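Local coordinates for protein polysaccharide deacetylase (Streptococcus pyogenes, PDB 6DQ3) that removes N-acetyl groups from the cell wall linkage unit of streptococcal rhamnopolysaccharides, as a zinc-dependent deacetylase of carbohydrate esterase family 4, at residues 12-17 against 72-77. Sequence-based numbering, arbitrary orientation.
With ACT (acetate ion), chain C.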
loop_
_atom_site.group_PDB
_atom_site.type_symbol
_atom_site.label_atom_id
_atom_site.label_comp_id
_atom_site.label_asym_id
_atom_site.label_seq_id
_atom_site.Cartn_x
_atom_site.Cartn_y
_atom_site.Cartn_z
ATOM N N LEU A 12 2.223 -6.857 1.674
ATOM C CA LEU A 12 3.602 -6.429 1.516
ATOM C C LEU A 12 3.676 -4.912 1.457
ATOM O O LEU A 12 2.870 -4.259 0.787
ATOM C CB LEU A 12 4.209 -7.037 0.252
ATOM C CG LEU A 12 4.146 -8.565 0.156
ATOM C CD1 LEU A 12 4.923 -9.041 -1.075
ATOM C CD2 LEU A 12 4.658 -9.232 1.416
ATOM N N MET A 13 4.645 -4.355 2.174
ATOM C CA MET A 13 4.857 -2.915 2.220
ATOM C C MET A 13 6.165 -2.590 1.510
ATOM O O MET A 13 7.250 -2.836 2.048
ATOM C CB MET A 13 4.882 -2.396 3.656
ATOM C CG MET A 13 5.229 -0.912 3.745
ATOM S SD MET A 13 5.174 -0.243 5.415
ATOM C CE MET A 13 6.322 -1.321 6.259
ATOM N N TYR A 14 6.044 -2.030 0.312
ATOM C CA TYR A 14 7.146 -1.489 -0.470
ATOM C C TYR A 14 7.187 0.029 -0.323
ATOM O O TYR A 14 6.187 0.671 -0.007
ATOM C CB TYR A 14 6.987 -1.828 -1.959
ATOM C CG TYR A 14 7.198 -3.270 -2.345
ATOM C CD1 TYR A 14 6.139 -4.161 -2.362
ATOM C CD2 TYR A 14 8.451 -3.735 -2.717
ATOM C CE1 TYR A 14 6.322 -5.481 -2.718
ATOM C CE2 TYR A 14 8.646 -5.049 -3.079
ATOM C CZ TYR A 14 7.578 -5.921 -3.076
ATOM O OH TYR A 14 7.769 -7.231 -3.436
ATOM N N HIS A 15 8.360 0.606 -0.587
ATOM C CA HIS A 15 8.486 2.052 -0.702
ATOM C C HIS A 15 9.236 2.339 -1.996
ATOM O O HIS A 15 8.640 2.299 -3.081
ATOM C CB HIS A 15 9.172 2.642 0.529
ATOM C CG HIS A 15 8.232 2.861 1.677
ATOM N ND1 HIS A 15 7.794 1.833 2.484
ATOM C CD2 HIS A 15 7.626 3.983 2.133
ATOM C CE1 HIS A 15 6.971 2.315 3.400
ATOM N NE2 HIS A 15 6.856 3.618 3.213
ATOM N N ALA A 16 10.540 2.564 -1.905
ATOM C CA ALA A 16 11.326 2.920 -3.083
ATOM C C ALA A 16 11.762 1.690 -3.866
ATOM O O ALA A 16 12.242 0.709 -3.292
ATOM C CB ALA A 16 12.558 3.720 -2.673
ATOM N N ILE A 17 11.615 1.753 -5.188
ATOM C CA ILE A 17 12.159 0.738 -6.084
ATOM C C ILE A 17 12.808 1.474 -7.248
ATOM O O ILE A 17 12.109 1.989 -8.129
ATOM C CB ILE A 17 11.098 -0.248 -6.597
ATOM C CG1 ILE A 17 10.394 -0.901 -5.405
ATOM C CG2 ILE A 17 11.742 -1.302 -7.479
ATOM C CD1 ILE A 17 9.342 -1.930 -5.773
ATOM N N VAL A 72 -2.117 -12.211 -1.963
ATOM C CA VAL A 72 -1.225 -11.181 -1.451
ATOM C C VAL A 72 -1.792 -9.823 -1.831
ATOM O O VAL A 72 -2.406 -9.659 -2.888
ATOM C CB VAL A 72 0.215 -11.351 -1.992
ATOM C CG1 VAL A 72 0.223 -11.278 -3.514
ATOM C CG2 VAL A 72 1.119 -10.296 -1.385
ATOM N N TRP A 73 -1.586 -8.846 -0.950
ATOM C CA TRP A 73 -1.927 -7.453 -1.212
ATOM C C TRP A 73 -0.618 -6.675 -1.290
ATOM O O TRP A 73 0.053 -6.478 -0.273
ATOM C CB TRP A 73 -2.841 -6.896 -0.125
ATOM C CG TRP A 73 -3.356 -5.518 -0.413
ATOM C CD1 TRP A 73 -3.325 -4.855 -1.614
ATOM C CD2 TRP A 73 -3.965 -4.623 0.522
ATOM N NE1 TRP A 73 -3.891 -3.610 -1.479
ATOM C CE2 TRP A 73 -4.290 -3.443 -0.179
ATOM C CE3 TRP A 73 -4.273 -4.705 1.884
ATOM C CZ2 TRP A 73 -4.905 -2.356 0.440
ATOM C CZ3 TRP A 73 -4.882 -3.627 2.491
ATOM C CH2 TRP A 73 -5.192 -2.470 1.769
ATOM N N LEU A 74 -0.254 -6.252 -2.499
ATOM C CA LEU A 74 0.952 -5.467 -2.717
ATOM C C LEU A 74 0.625 -3.997 -2.489
ATOM O O LEU A 74 -0.219 -3.434 -3.199
ATOM C CB LEU A 74 1.490 -5.662 -4.134
ATOM C CG LEU A 74 1.771 -7.068 -4.660
ATOM C CD1 LEU A 74 2.317 -6.969 -6.086
ATOM C CD2 LEU A 74 2.722 -7.795 -3.750
ATOM N N THR A 75 1.291 -3.375 -1.514
ATOM C CA THR A 75 1.059 -1.971 -1.199
ATOM C C THR A 75 2.351 -1.169 -1.274
ATOM O O THR A 75 3.424 -1.651 -0.895
ATOM C CB THR A 75 0.430 -1.786 0.199
ATOM O OG1 THR A 75 1.382 -2.091 1.228
ATOM C CG2 THR A 75 -0.796 -2.679 0.362
ATOM N N PHE A 76 2.225 0.067 -1.754
ATOM C CA PHE A 76 3.324 1.016 -1.888
ATOM C C PHE A 76 2.888 2.329 -1.258
ATOM O O PHE A 76 1.834 2.862 -1.616
ATOM C CB PHE A 76 3.683 1.271 -3.362
ATOM C CG PHE A 76 4.324 0.103 -4.061
ATOM C CD1 PHE A 76 3.600 -1.040 -4.341
ATOM C CD2 PHE A 76 5.648 0.168 -4.466
ATOM C CE1 PHE A 76 4.191 -2.106 -4.993
ATOM C CE2 PHE A 76 6.241 -0.895 -5.117
ATOM C CZ PHE A 76 5.513 -2.031 -5.379
ATOM N N ASP A 77 3.700 2.877 -0.362
ATOM C CA ASP A 77 3.370 4.150 0.261
ATOM C C ASP A 77 4.082 5.316 -0.423
ATOM O O ASP A 77 5.110 5.146 -1.089
ATOM C CB ASP A 77 3.729 4.147 1.754
ATOM C CG ASP A 77 3.040 3.040 2.527
ATOM O OD1 ASP A 77 1.985 2.554 2.075
ATOM O OD2 ASP A 77 3.553 2.660 3.600
HETATM C C ACT C . 4.650 5.473 5.573
HETATM O O ACT C . 5.105 5.349 4.419
HETATM O OXT ACT C . 4.378 6.546 6.145
HETATM C CH3 ACT C . 4.405 4.247 6.296
#
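Two parallel strands of the deacetylase barrel, 12-14 and 72-77, pair here and run to the zinc site of D78, H133 and H137, the probable active centre. The bridges are L12 with L74, M13 with T75 and Y14 with F76. The bond from Y14 N to T75 O is nearly straight (173°), whereas that from D77 N to Y14 O is weak. L12 O accepts two bonds, from T75 N at 2.9 Å and T75 OG1 at 2.7 Å. With chi1 of 71°, T75 OG1 sits between its own backbone N and carbonyl carbon, which turns the hydroxyl to L12 O; R212 is its second partner. On the face bearing L12, Y14 and F76, the Y14 and F76 ring planes lie within 11° of parallel with their centres displaced, so the closer contact is the CH-pi approach of Y14 CB, 3.6 Å from the F76 centroid. I17 CD1 meets the F76 rim 3.3 Å from CE2. At the strand ends, H15 NE2 donates to acetate O (2.7 Å), and S174 N holds the same ion. D77, its side chain about 4 Å from zinc but not a ligand, sets its carboxylate perpendicular to the H15 ring and salt-bridges R212. Helices 34-46 and 81-93 pack against the Y14 and F76 face; strands 210-214 and 98-102 flank 12-14 and 72-77 respectively.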